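Local atomic coordinates of Two-component system sensor histidine kinase (Bacteroides thetaiotaomicron, PDB entry 3OTT), a protein that probably senses saccharides through this extracellular beta-propeller and beta-sandwich region and relays the signal to its histidine kinase and DNA-binding parts. Residues 392-397 against 407-412; 419-424 against 432-437; 441-446 against 461-466; 467-472 against 503-508. All coordinates share one frame; numbering follows the deposited sequence.

Interaction 1. Residues 392-397 against 407-412; sequences GSINRY and YNIVDN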
loop_
_atom_site.group_PDB
_atom_site.type_symbol
_atom_site.label_atom_id
_atom_site.label_comp_id
_atom_site.label_asym_id
_atom_site.label_seq_id
_atom_site.Cartn_x
_atom_site.Cartn_y
_atom_site.Cartn_z
ATOM N N GLY B 392 -17.331 21.194 -3.275
ATOM C CA GLY B 392 -17.131 21.793 -4.592
ATOM C C GLY B 392 -18.404 21.648 -5.465
ATOM O O GLY B 392 -18.333 21.210 -6.627
ATOM N N SER B 393 -19.551 22.022 -4.897
ATOM C CA SER B 393 -20.853 22.045 -5.566
ATOM C C SER B 393 -21.346 20.620 -5.891
ATOM O O SER B 393 -20.826 19.649 -5.335
ATOM C CB SER B 393 -20.847 22.986 -6.800
ATOM O OG SER B 393 -22.168 23.156 -7.349
ATOM N N ILE B 394 -22.365 20.507 -6.751
ATOM C CA ILE B 394 -22.988 19.256 -7.058
ATOM C C ILE B 394 -22.454 18.668 -8.363
ATOM O O ILE B 394 -22.078 19.381 -9.275
ATOM C CB ILE B 394 -24.521 19.390 -7.106
ATOM C CG1 ILE B 394 -24.997 20.430 -8.131
ATOM C CG2 ILE B 394 -25.021 19.836 -5.783
ATOM C CD1 ILE B 394 -26.456 20.144 -8.611
ATOM N N ASN B 395 -22.399 17.354 -8.434
ATOM C CA ASN B 395 -21.991 16.694 -9.659
ATOM C C ASN B 395 -22.960 15.583 -10.041
ATOM O O ASN B 395 -23.601 14.983 -9.167
ATOM C CB ASN B 395 -20.629 16.067 -9.465
ATOM C CG ASN B 395 -19.528 17.082 -9.205
ATOM O OD1 ASN B 395 -18.867 17.496 -10.120
ATOM N ND2 ASN B 395 -19.297 17.427 -7.947
ATOM N N ARG B 396 -23.020 15.286 -11.347
ATOM C CA ARG B 396 -23.798 14.196 -11.867
ATOM C C ARG B 396 -22.864 13.172 -12.523
ATOM O O ARG B 396 -21.980 13.561 -13.275
ATOM C CB ARG B 396 -24.780 14.733 -12.919
ATOM C CG ARG B 396 -25.563 13.644 -13.693
ATOM C CD ARG B 396 -26.707 14.204 -14.611
ATOM N NE ARG B 396 -26.179 14.877 -15.796
ATOM C CZ ARG B 396 -25.616 14.244 -16.839
ATOM N NH1 ARG B 396 -25.525 12.924 -16.862
ATOM N NH2 ARG B 396 -25.134 14.932 -17.854
ATOM N N TYR B 397 -23.074 11.883 -12.281
ATOM C CA TYR B 397 -22.219 10.882 -12.924
ATOM C C TYR B 397 -22.657 10.574 -14.333
ATOM O O TYR B 397 -23.838 10.411 -14.576
ATOM C CB TYR B 397 -22.235 9.570 -12.179
ATOM C CG TYR B 397 -21.083 8.625 -12.490
ATOM C CD1 TYR B 397 -19.722 9.037 -12.339
ATOM C CD2 TYR B 397 -21.338 7.293 -12.866
ATOM C CE1 TYR B 397 -18.695 8.158 -12.558
ATOM C CE2 TYR B 397 -20.317 6.413 -13.089
ATOM C CZ TYR B 397 -18.991 6.836 -12.948
ATOM O OH TYR B 397 -17.959 5.933 -13.182
ATOM N N TYR B 407 -21.488 21.223 -11.906
ATOM C CA TYR B 407 -22.403 22.347 -12.107
ATOM C C TYR B 407 -22.217 23.467 -11.077
ATOM O O TYR B 407 -22.084 23.214 -9.867
ATOM C CB TYR B 407 -23.892 21.884 -12.019
ATOM C CG TYR B 407 -24.268 20.757 -12.935
ATOM C CD1 TYR B 407 -24.635 21.003 -14.270
ATOM C CD2 TYR B 407 -24.241 19.439 -12.488
ATOM C CE1 TYR B 407 -24.968 19.980 -15.125
ATOM C CE2 TYR B 407 -24.604 18.390 -13.336
ATOM C CZ TYR B 407 -24.974 18.671 -14.655
ATOM O OH TYR B 407 -25.289 17.621 -15.501
ATOM N N ASN B 408 -22.280 24.693 -11.552
ATOM C CA ASN B 408 -22.277 25.911 -10.728
ATOM C C ASN B 408 -23.714 26.541 -10.739
ATOM O O ASN B 408 -24.203 26.942 -11.821
ATOM C CB ASN B 408 -21.348 26.981 -11.352
ATOM C CG ASN B 408 -19.876 26.573 -11.410
ATOM O OD1 ASN B 408 -19.253 26.242 -10.372
ATOM N ND2 ASN B 408 -19.287 26.641 -12.644
ATOM N N ILE B 409 -24.326 26.691 -9.583
ATOM C CA ILE B 409 -25.685 27.207 -9.450
ATOM C C ILE B 409 -25.732 28.404 -8.507
ATOM O O ILE B 409 -25.197 28.336 -7.399
ATOM C CB ILE B 409 -26.587 26.086 -8.882
ATOM C CG1 ILE B 409 -26.699 24.930 -9.896
ATOM C CG2 ILE B 409 -27.930 26.625 -8.401
ATOM C CD1 ILE B 409 -27.195 23.633 -9.257
ATOM N N VAL B 410 -26.355 29.496 -8.937
ATOM C CA VAL B 410 -26.522 30.680 -8.100
ATOM C C VAL B 410 -27.987 31.087 -8.025
ATOM O O VAL B 410 -28.759 30.700 -8.885
ATOM C CB VAL B 410 -25.698 31.884 -8.603
ATOM C CG1 VAL B 410 -24.198 31.545 -8.631
ATOM C CG2 VAL B 410 -26.158 32.326 -9.955
ATOM N N ASP B 411 -28.380 31.858 -7.003
ATOM C CA ASP B 411 -29.739 32.408 -6.988
ATOM C C ASP B 411 -29.883 33.524 -8.035
ATOM O O ASP B 411 -28.889 34.000 -8.599
ATOM C CB ASP B 411 -30.089 32.904 -5.568
ATOM C CG ASP B 411 -29.458 34.246 -5.262
ATOM O OD1 ASP B 411 -28.222 34.378 -5.380
ATOM O OD2 ASP B 411 -30.205 35.202 -4.983
ATOM N N ASN B 412 -31.102 33.974 -8.282
ATOM C CA ASN B 412 -31.345 35.055 -9.283
ATOM C C ASN B 412 -30.641 36.407 -8.999
ATOM O O ASN B 412 -30.334 37.135 -9.943
ATOM C CB ASN B 412 -32.861 35.307 -9.483
ATOM C CG ASN B 412 -33.546 35.784 -8.221
ATOM O OD1 ASN B 412 -33.703 35.029 -7.281
ATOM N ND2 ASN B 412 -33.920 37.064 -8.180
HETATM O O HOH W 1 -25.078 17.989 -18.119
#
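Y407 stretches along I394 and R396 across a beta hairpin, strands 393-398 and 403-410, the two outer strands of a beta-propeller blade. With CG anti to its carbonyl carbon (chi1 -54°), the tyrosine sends its ring back past the arginine and meets it with an edge: R396 CB lies in the ring plane, 3.7 Å from Y407 CE2. The arginine chain runs on beyond that edge and bends at CG-CD, bringing R396 NE to 2.9 Å from Y407 OH in a hydrogen bond. The phenol oxygen sits 22° out of the guanidinium plane, and that plane is turned 44° against the ring. R396 NH1 bonds to Q385, so the guanidinium is fixed from more than one nitrogen. Nearer the start of the strand, Y407 N reaches I394 O over a long 3.3 Å. I394 swings its CD1 to 3.6 Å from I409 CD1, the two side chains crossing at about a right angle, and it also packs on W387 of strand 386-390. A water ties the polar ends together a second time: it lies at the guanidinium edge, in its plane, 3.1 Å from R396 NH2 and 2.7 Å from Y407 OH.

Interaction 2. Residues 419-424 against 432-437; sequences NWTYYI and LWISTC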
loop_
_atom_site.group_PDB
_atom_site.type_symbol
_atom_site.label_atom_id
_atom_site.label_comp_id
_atom_site.label_asym_id
_atom_site.label_seq_id
_atom_site.Cartn_x
_atom_site.Cartn_y
_atom_site.Cartn_z
ATOM N N ASN B 419 -21.660 26.181 -3.907
ATOM C CA ASN B 419 -20.299 25.663 -3.633
ATOM C C ASN B 419 -20.213 24.623 -2.532
ATOM O O ASN B 419 -19.568 23.595 -2.699
ATOM C CB ASN B 419 -19.351 26.810 -3.241
ATOM C CG ASN B 419 -18.933 27.648 -4.429
ATOM O OD1 ASN B 419 -19.165 27.278 -5.608
ATOM N ND2 ASN B 419 -18.309 28.810 -4.137
ATOM N N TRP B 420 -20.866 24.919 -1.402
ATOM C CA TRP B 420 -20.934 24.003 -0.277
ATOM C C TRP B 420 -22.291 23.320 -0.191
ATOM O O TRP B 420 -23.167 23.796 0.485
ATOM C CB TRP B 420 -20.610 24.754 1.033
ATOM C CG TRP B 420 -19.193 25.326 1.056
ATOM C CD1 TRP B 420 -18.150 25.006 0.199
ATOM C CD2 TRP B 420 -18.666 26.284 1.986
ATOM N NE1 TRP B 420 -17.027 25.698 0.562
ATOM C CE2 TRP B 420 -17.303 26.479 1.657
ATOM C CE3 TRP B 420 -19.207 26.976 3.090
ATOM C CZ2 TRP B 420 -16.466 27.367 2.377
ATOM C CZ3 TRP B 420 -18.373 27.858 3.820
ATOM C CH2 TRP B 420 -17.012 28.043 3.450
ATOM N N THR B 421 -22.440 22.189 -0.853
ATOM C CA THR B 421 -23.689 21.429 -0.907
ATOM C C THR B 421 -23.738 20.274 0.069
ATOM O O THR B 421 -22.798 19.480 0.102
ATOM C CB THR B 421 -23.949 20.916 -2.372
ATOM O OG1 THR B 421 -24.192 22.079 -3.185
ATOM C CG2 THR B 421 -25.264 20.046 -2.416
ATOM N N TYR B 422 -24.816 20.182 0.870
ATOM C CA TYR B 422 -24.918 19.179 1.949
ATOM C C TYR B 422 -25.868 18.067 1.626
ATOM O O TYR B 422 -25.653 16.977 2.140
ATOM C CB TYR B 422 -25.349 19.774 3.332
ATOM C CG TYR B 422 -24.156 20.404 4.031
ATOM C CD1 TYR B 422 -23.454 21.461 3.425
ATOM C CD2 TYR B 422 -23.676 19.898 5.254
ATOM C CE1 TYR B 422 -22.311 22.036 4.036
ATOM C CE2 TYR B 422 -22.517 20.478 5.871
ATOM C CZ TYR B 422 -21.859 21.536 5.250
ATOM O OH TYR B 422 -20.756 22.114 5.828
ATOM N N TYR B 423 -26.900 18.334 0.810
ATOM C CA TYR B 423 -27.950 17.349 0.574
ATOM C C TYR B 423 -28.693 17.696 -0.703
ATOM O O TYR B 423 -28.828 18.888 -1.092
ATOM C CB TYR B 423 -28.943 17.318 1.763
ATOM C CG TYR B 423 -29.392 15.962 2.242
ATOM C CD1 TYR B 423 -28.497 15.098 2.901
ATOM C CD2 TYR B 423 -30.704 15.536 2.062
ATOM C CE1 TYR B 423 -28.893 13.838 3.363
ATOM C CE2 TYR B 423 -31.103 14.268 2.509
ATOM C CZ TYR B 423 -30.187 13.447 3.169
ATOM O OH TYR B 423 -30.573 12.196 3.597
ATOM N N ILE B 424 -29.204 16.656 -1.335
ATOM C CA ILE B 424 -29.937 16.771 -2.578
ATOM C C ILE B 424 -30.982 15.707 -2.667
ATOM O O ILE B 424 -30.761 14.589 -2.187
ATOM C CB ILE B 424 -28.994 16.614 -3.756
ATOM C CG1 ILE B 424 -29.758 16.550 -5.080
ATOM C CG2 ILE B 424 -28.266 15.340 -3.660
ATOM C CD1 ILE B 424 -28.850 16.980 -6.246
ATOM N N LEU B 432 -34.821 19.471 -8.749
ATOM C CA LEU B 432 -33.805 19.079 -7.774
ATOM C C LEU B 432 -33.799 20.046 -6.625
ATOM O O LEU B 432 -33.805 21.231 -6.854
ATOM C CB LEU B 432 -32.451 19.145 -8.448
ATOM C CG LEU B 432 -31.500 17.975 -8.625
ATOM C CD1 LEU B 432 -32.279 16.679 -8.806
ATOM C CD2 LEU B 432 -30.580 18.365 -9.804
ATOM N N TRP B 433 -33.834 19.549 -5.396
ATOM C CA TRP B 433 -33.843 20.393 -4.170
ATOM C C TRP B 433 -32.432 20.243 -3.591
ATOM O O TRP B 433 -31.967 19.107 -3.389
ATOM C CB TRP B 433 -34.906 19.871 -3.187
ATOM C CG TRP B 433 -36.314 20.299 -3.575
ATOM C CD1 TRP B 433 -37.061 19.872 -4.665
ATOM C CD2 TRP B 433 -37.140 21.245 -2.878
ATOM N NE1 TRP B 433 -38.291 20.480 -4.662
ATOM C CE2 TRP B 433 -38.355 21.343 -3.592
ATOM C CE3 TRP B 433 -36.973 21.993 -1.700
ATOM C CZ2 TRP B 433 -39.398 22.197 -3.185
ATOM C CZ3 TRP B 433 -38.017 22.848 -1.280
ATOM C CH2 TRP B 433 -39.205 22.945 -2.030
ATOM N N ILE B 434 -31.741 21.366 -3.383
ATOM C CA ILE B 434 -30.328 21.348 -3.001
ATOM C C ILE B 434 -30.123 22.167 -1.740
ATOM O O ILE B 434 -30.450 23.343 -1.707
ATOM C CB ILE B 434 -29.456 21.910 -4.135
ATOM C CG1 ILE B 434 -29.656 21.085 -5.402
ATOM C CG2 ILE B 434 -27.968 21.960 -3.743
ATOM C CD1 ILE B 434 -29.398 21.890 -6.676
ATOM N N SER B 435 -29.643 21.522 -0.687
ATOM C CA SER B 435 -29.406 22.250 0.523
ATOM C C SER B 435 -27.928 22.617 0.595
ATOM O O SER B 435 -27.066 21.808 0.265
ATOM C CB SER B 435 -29.860 21.458 1.765
ATOM O OG SER B 435 -28.902 20.490 2.170
ATOM N N THR B 436 -27.665 23.815 1.087
ATOM C CA THR B 436 -26.344 24.386 1.119
ATOM C C THR B 436 -25.920 24.891 2.551
ATOM O O THR B 436 -26.742 25.121 3.418
ATOM C CB THR B 436 -26.415 25.549 0.111
ATOM O OG1 THR B 436 -26.403 24.989 -1.221
ATOM C CG2 THR B 436 -25.303 26.420 0.211
ATOM N N CYS B 437 -24.631 25.101 2.768
ATOM C CA CYS B 437 -24.189 25.944 3.847
ATOM C C CYS B 437 -24.068 27.355 3.225
ATOM O O CYS B 437 -23.542 27.507 2.101
ATOM C CB CYS B 437 -22.834 25.436 4.372
ATOM S SG CYS B 437 -21.936 26.517 5.548
#
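W420 takes C437 SG at the edge of its indole, near the ring plane: the sulfur stands 5.0 Å from the centroid of the six-membered ring and 77° off its normal, a sulfur-aromatic contact. The Y422 ring comes to the same cysteine from another direction, obliquely, with Y422 CE1 3.5 Å from C437 CB, while the W420 carbonyl oxygen lies at the Y422 ring edge. Further along, the Y423 ring stacks on H377 and the W433 ring on F425. The backbones form an antiparallel hairpin, the inner pair of a beta-propeller blade, with a classic beta bulge, Y422 and Y423 both facing S435. Y422 N gives a nearly straight bond to S435 O (2.8 Å, 171°), and S435 N returns one to Y423 O. With OG lodged between its own N and carbonyl carbon (chi1 81°), S435 presses that oxygen to 3.2 Å from Y423 CB. On the face of T421, I424, I434 and T436, T421 CG2 meets I434 CG2 at 3.6 Å and I424 CD1 lies 3.7 Å from L432 CG; T436 OG1 is buried there without a polar partner. Strand 386-390 of the preceding blade covers T421 and I424, strand 474-479 of the following one covers Y423 and S435, and R131 of the second subunit packs on W420 and C437.

Interaction 3. Residues 441-446 against 461-466; sequences IFVVDK and QNYSVH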
loop_
_atom_site.group_PDB
_atom_site.type_symbol
_atom_site.label_atom_id
_atom_site.label_comp_id
_atom_site.label_asym_id
_atom_site.label_seq_id
_atom_site.Cartn_x
_atom_site.Cartn_y
_atom_site.Cartn_z
ATOM N N ILE B 441 -31.586 26.967 0.582
ATOM C CA ILE B 441 -32.007 25.874 -0.308
ATOM C C ILE B 441 -32.307 26.375 -1.748
ATOM O O ILE B 441 -32.931 27.418 -1.974
ATOM C CB ILE B 441 -33.279 25.159 0.250
ATOM C CG1 ILE B 441 -33.005 24.528 1.638
ATOM C CG2 ILE B 441 -33.814 24.105 -0.745
ATOM C CD1 ILE B 441 -34.331 24.387 2.499
ATOM N N PHE B 442 -31.841 25.630 -2.722
ATOM C CA PHE B 442 -32.099 25.955 -4.129
ATOM C C PHE B 442 -33.017 24.874 -4.705
ATOM O O PHE B 442 -32.844 23.658 -4.412
ATOM C CB PHE B 442 -30.783 25.938 -4.936
ATOM C CG PHE B 442 -29.782 26.957 -4.472
ATOM C CD1 PHE B 442 -28.943 26.721 -3.369
ATOM C CD2 PHE B 442 -29.654 28.158 -5.148
ATOM C CE1 PHE B 442 -27.987 27.718 -2.944
ATOM C CE2 PHE B 442 -28.734 29.159 -4.703
ATOM C CZ PHE B 442 -27.907 28.919 -3.624
ATOM N N VAL B 443 -33.979 25.312 -5.516
ATOM C CA VAL B 443 -34.868 24.420 -6.229
ATOM C C VAL B 443 -34.654 24.684 -7.706
ATOM O O VAL B 443 -34.863 25.824 -8.150
ATOM C CB VAL B 443 -36.310 24.661 -5.860
ATOM C CG1 VAL B 443 -37.199 23.701 -6.628
ATOM C CG2 VAL B 443 -36.519 24.546 -4.311
ATOM N N VAL B 444 -34.170 23.668 -8.430
ATOM C CA VAL B 444 -33.693 23.801 -9.804
ATOM C C VAL B 444 -34.394 22.816 -10.752
ATOM O O VAL B 444 -34.628 21.635 -10.413
ATOM C CB VAL B 444 -32.178 23.498 -9.860
ATOM C CG1 VAL B 444 -31.692 23.218 -11.284
ATOM C CG2 VAL B 444 -31.330 24.656 -9.231
ATOM N N ASP B 445 -34.736 23.287 -11.933
ATOM C CA ASP B 445 -35.314 22.422 -12.930
ATOM C C ASP B 445 -34.264 21.399 -13.438
ATOM O O ASP B 445 -33.293 21.769 -14.080
ATOM C CB ASP B 445 -35.908 23.243 -14.068
ATOM C CG ASP B 445 -36.644 22.352 -15.117
ATOM O OD1 ASP B 445 -36.001 21.464 -15.731
ATOM O OD2 ASP B 445 -37.857 22.550 -15.328
ATOM N N LYS B 446 -34.455 20.129 -13.120
ATOM C CA LYS B 446 -33.428 19.110 -13.386
ATOM C C LYS B 446 -32.995 19.028 -14.881
ATOM O O LYS B 446 -31.797 19.154 -15.202
ATOM C CB LYS B 446 -33.893 17.751 -12.880
ATOM C CG LYS B 446 -32.776 16.729 -12.756
ATOM C CD LYS B 446 -33.297 15.439 -12.295
ATOM C CE LYS B 446 -33.857 14.599 -13.510
ATOM N NZ LYS B 446 -33.865 13.167 -13.103
ATOM N N GLN B 461 -35.786 28.878 -7.982
ATOM C CA GLN B 461 -36.262 29.273 -6.655
ATOM C C GLN B 461 -35.136 29.152 -5.682
ATOM O O GLN B 461 -34.245 28.284 -5.833
ATOM C CB GLN B 461 -37.425 28.376 -6.150
ATOM C CG GLN B 461 -38.743 28.426 -6.984
ATOM C CD GLN B 461 -39.933 27.574 -6.381
ATOM O OE1 GLN B 461 -39.731 26.499 -5.819
ATOM N NE2 GLN B 461 -41.153 28.081 -6.509
ATOM N N ASN B 462 -35.228 29.940 -4.614
ATOM C CA ASN B 462 -34.251 29.840 -3.497
ATOM C C ASN B 462 -35.024 30.073 -2.236
ATOM O O ASN B 462 -35.941 30.876 -2.199
ATOM C CB ASN B 462 -33.046 30.804 -3.730
ATOM C CG ASN B 462 -32.082 30.924 -2.495
ATOM O OD1 ASN B 462 -32.058 31.982 -1.811
ATOM N ND2 ASN B 462 -31.282 29.870 -2.227
ATOM N N TYR B 463 -34.757 29.282 -1.204
ATOM C CA TYR B 463 -35.366 29.526 0.107
ATOM C C TYR B 463 -34.245 30.053 1.013
ATOM O O TYR B 463 -33.182 29.435 1.075
ATOM C CB TYR B 463 -35.964 28.222 0.686
ATOM C CG TYR B 463 -37.303 27.835 0.087
ATOM C CD1 TYR B 463 -37.395 26.910 -0.959
ATOM C CD2 TYR B 463 -38.492 28.429 0.542
ATOM C CE1 TYR B 463 -38.638 26.572 -1.528
ATOM C CE2 TYR B 463 -39.703 28.128 -0.036
ATOM C CZ TYR B 463 -39.773 27.194 -1.061
ATOM O OH TYR B 463 -41.010 26.893 -1.572
ATOM N N SER B 464 -34.492 31.134 1.766
ATOM C CA SER B 464 -33.463 31.676 2.642
ATOM C C SER B 464 -34.050 32.376 3.894
ATOM O O SER B 464 -35.272 32.383 4.084
ATOM C CB SER B 464 -32.676 32.692 1.858
ATOM O OG SER B 464 -33.509 33.796 1.603
ATOM N N VAL B 465 -33.191 33.042 4.674
ATOM C CA VAL B 465 -33.651 33.836 5.820
ATOM C C VAL B 465 -34.644 34.943 5.410
ATOM O O VAL B 465 -35.449 35.342 6.238
ATOM C CB VAL B 465 -32.455 34.377 6.706
ATOM C CG1 VAL B 465 -32.963 35.133 7.901
ATOM C CG2 VAL B 465 -31.719 33.271 7.287
ATOM N N HIS B 466 -34.603 35.419 4.157
ATOM C CA HIS B 466 -35.535 36.460 3.681
ATOM C C HIS B 466 -36.954 35.989 3.290
ATOM O O HIS B 466 -37.898 36.770 3.314
ATOM C CB HIS B 466 -34.924 37.271 2.513
ATOM C CG HIS B 466 -33.604 37.901 2.856
ATOM N ND1 HIS B 466 -32.431 37.575 2.204
ATOM C CD2 HIS B 466 -33.263 38.782 3.832
ATOM C CE1 HIS B 466 -31.431 38.254 2.740
ATOM N NE2 HIS B 466 -31.907 38.986 3.735
#
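N462 holds its amide nitrogen over the centre of the F442 ring, ND2 standing 3.6 Å above the ring plane, with amide and ring planes 45° apart. The two side chains run side by side in the same direction; N462 gets there by setting CG anti to its backbone N (chi1 171°). Its ND2 also bonds to G439 O, which fixes the amide above the ring. Without the ring, as with an alanine at F442, the N462 amide is likely to lose the aromatic face beneath it, and a gap would open beside A459 and T436. The strands involved, 441-445 and 457-463, are the two outer strands of a four-stranded antiparallel propeller blade. I441 and Y463 bond both ways, Y463 N to I441 O at 2.7 Å. V443 N reaches Q461 O in an almost straight bond of 3.0 Å, although this donor sits well above the carbonyl plane; Q461 N answers with a longer bond of 3.2 Å to V443 O, this one in the carbonyl plane. On the face away from F442, V443 lies alongside Q461, and V443 CG2 meets the edge of the Y463 ring 4.0 Å from its CE1; the same ring forms a cation-pi contact with R503. I441 and Y463 both pack on I498 of strand 495-499, in the next blade.

Interaction 4. Residues 467-472 against 503-508; sequences NGLSGM and REVTKL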
loop_
_atom_site.group_PDB
_atom_site.type_symbol
_atom_site.label_atom_id
_atom_site.label_comp_id
_atom_site.label_asym_id
_atom_site.label_seq_id
_atom_site.Cartn_x
_atom_site.Cartn_y
_atom_site.Cartn_z
ATOM N N ASN B 467 -37.120 34.721 2.949
ATOM C CA ASN B 467 -38.470 34.260 2.615
ATOM C C ASN B 467 -38.978 33.056 3.475
ATOM O O ASN B 467 -39.741 32.231 2.988
ATOM C CB ASN B 467 -38.615 34.030 1.075
ATOM C CG ASN B 467 -37.725 32.908 0.577
ATOM O OD1 ASN B 467 -37.110 32.210 1.374
ATOM N ND2 ASN B 467 -37.642 32.729 -0.744
ATOM N N GLY B 468 -38.571 32.996 4.749
ATOM C CA GLY B 468 -39.190 32.112 5.749
ATOM C C GLY B 468 -38.246 31.146 6.456
ATOM O O GLY B 468 -38.571 30.674 7.520
ATOM N N LEU B 469 -37.088 30.831 5.897
ATOM C CA LEU B 469 -36.166 29.933 6.645
ATOM C C LEU B 469 -35.649 30.527 7.939
ATOM O O LEU B 469 -35.572 31.730 8.088
ATOM C CB LEU B 469 -34.968 29.482 5.832
ATOM C CG LEU B 469 -35.174 28.493 4.723
ATOM C CD1 LEU B 469 -33.808 28.150 4.209
ATOM C CD2 LEU B 469 -35.881 27.296 5.300
ATOM N N SER B 470 -35.332 29.635 8.862
ATOM C CA SER B 470 -34.806 29.951 10.195
ATOM C C SER B 470 -33.333 30.268 10.214
ATOM O O SER B 470 -32.821 30.649 11.269
ATOM C CB SER B 470 -35.025 28.730 11.118
ATOM O OG SER B 470 -36.443 28.491 11.320
ATOM N N GLY B 471 -32.647 30.073 9.083
ATOM C CA GLY B 471 -31.180 30.191 8.966
ATOM C C GLY B 471 -30.676 29.813 7.581
ATOM O O GLY B 471 -31.464 29.402 6.718
ATOM N N MET B 472 -29.362 29.931 7.357
ATOM C CA MET B 472 -28.791 29.764 6.019
ATOM C C MET B 472 -27.934 28.495 5.892
ATOM O O MET B 472 -27.583 28.098 4.753
ATOM C CB MET B 472 -28.002 31.000 5.587
ATOM C CG MET B 472 -28.896 32.229 5.288
ATOM S SD MET B 472 -30.089 31.924 3.933
ATOM C CE MET B 472 -29.084 32.005 2.487
ATOM N N ARG B 503 -45.307 27.860 -0.747
ATOM C CA ARG B 503 -44.013 28.389 -0.405
ATOM C C ARG B 503 -43.995 28.833 1.054
ATOM O O ARG B 503 -43.053 29.512 1.483
ATOM C CB ARG B 503 -43.608 29.546 -1.323
ATOM C CG ARG B 503 -43.518 29.152 -2.801
ATOM C CD ARG B 503 -42.543 30.066 -3.518
ATOM N NE ARG B 503 -41.176 29.769 -3.076
ATOM C CZ ARG B 503 -40.106 30.561 -3.246
ATOM N NH1 ARG B 503 -40.217 31.751 -3.849
ATOM N NH2 ARG B 503 -38.916 30.145 -2.791
ATOM N N GLU B 504 -45.044 28.480 1.788
ATOM C CA GLU B 504 -45.093 28.758 3.204
ATOM C C GLU B 504 -44.053 27.901 3.961
ATOM O O GLU B 504 -43.902 26.676 3.693
ATOM C CB GLU B 504 -46.496 28.459 3.739
ATOM C CG GLU B 504 -46.690 28.996 5.165
ATOM C CD GLU B 504 -47.961 28.490 5.878
ATOM O OE1 GLU B 504 -49.061 28.417 5.250
ATOM O OE2 GLU B 504 -47.842 28.191 7.093
ATOM N N VAL B 505 -43.378 28.544 4.910
ATOM C CA VAL B 505 -42.401 27.926 5.801
ATOM C C VAL B 505 -42.844 28.014 7.255
ATOM O O VAL B 505 -43.054 29.107 7.780
ATOM C CB VAL B 505 -41.027 28.602 5.685
ATOM C CG1 VAL B 505 -39.952 27.763 6.409
ATOM C CG2 VAL B 505 -40.657 28.807 4.181
ATOM N N THR B 506 -42.941 26.869 7.925
ATOM C CA THR B 506 -43.325 26.879 9.323
ATOM C C THR B 506 -42.211 26.234 10.209
ATOM O O THR B 506 -41.635 25.218 9.826
ATOM C CB THR B 506 -44.624 26.109 9.528
ATOM O OG1 THR B 506 -45.574 26.493 8.529
ATOM C CG2 THR B 506 -45.216 26.443 10.926
ATOM N N LYS B 507 -41.957 26.803 11.382
ATOM C CA LYS B 507 -40.973 26.265 12.309
ATOM C C LYS B 507 -41.694 25.428 13.304
ATOM O O LYS B 507 -42.495 25.980 14.021
ATOM C CB LYS B 507 -40.254 27.388 13.070
ATOM C CG LYS B 507 -39.298 26.878 14.164
ATOM C CD LYS B 507 -38.648 28.046 14.958
ATOM C CE LYS B 507 -37.500 28.698 14.213
ATOM N NZ LYS B 507 -36.447 27.693 13.937
ATOM N N LEU B 508 -41.392 24.123 13.390
ATOM C CA LEU B 508 -42.099 23.234 14.315
ATOM C C LEU B 508 -41.206 22.529 15.376
ATOM O O LEU B 508 -40.030 22.355 15.166
ATOM C CB LEU B 508 -42.881 22.185 13.533
ATOM C CG LEU B 508 -44.113 22.663 12.733
ATOM C CD1 LEU B 508 -44.390 21.577 11.719
ATOM C CD2 LEU B 508 -45.334 22.961 13.626
#
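V505 lays its two methyls against consecutive carbonyls of the loop, V505 CG1 3.4 Å from G468 O and V505 CG2 3.7 Å from N467 O. A beta carbon on G468 would point straight into V505 CG2 and would also be jammed against the N467 carbonyl oxygen, so the close approach depends on the missing side chain. L469 directs its CB away, yet its CD2 curls back to 4.2 Å from V505 CG1. At one end of the contact, K507 folds its chain at both of its last torsions (chi3 -79°, chi4 -60°) and places NZ 2.7 Å from S470 OG, to which it donates. The ammonium also bonds to K493 O and N492 OD1, and the serine hydroxyl to D496 OD1. Replacing S470 with an alanine is likely to take a partner from both K507 NZ and D496 OD1, leaving the lysine to K493 O and N492 OD1. At the other end, the N467 amide and the R503 guanidinium stand nearly perpendicular, their planes 84° apart; N467 ND2 and R503 NH2 both donate to N462 O, and N467 OD1 accepts from S464 N. Segment 467-472 links propeller strand 457-463 to strand 474-479, the innermost of the next blade; its residues 467-470 run in nearly the same direction as that blade's outermost strand, 504-508, which pairs with strand 495-499.

Overall arrangement
The four contacts step through three successive blades of a beta-propeller. Interactions 1 and 2, with centres 9 Å apart, join neighbouring blades: S393 N lies 2.7 Å from N419 O, and I409 CD1 packs on I434 CD1. Interactions 2 and 3 belong to one blade and meet where its middle strands, 431-436 and 441-445, pair, L432 N standing 2.7 Å from V444 O. F442 of interaction 3 also touches V410 and D411 of interaction 1. The chain then passes from interaction 3 into interaction 4, where S464 O is 3.0 Å from L469 N; interactions 1 and 4 stay about 23 Å apart between centres. No residue of the hexatantalum dodecabromide pocket belongs to these segments.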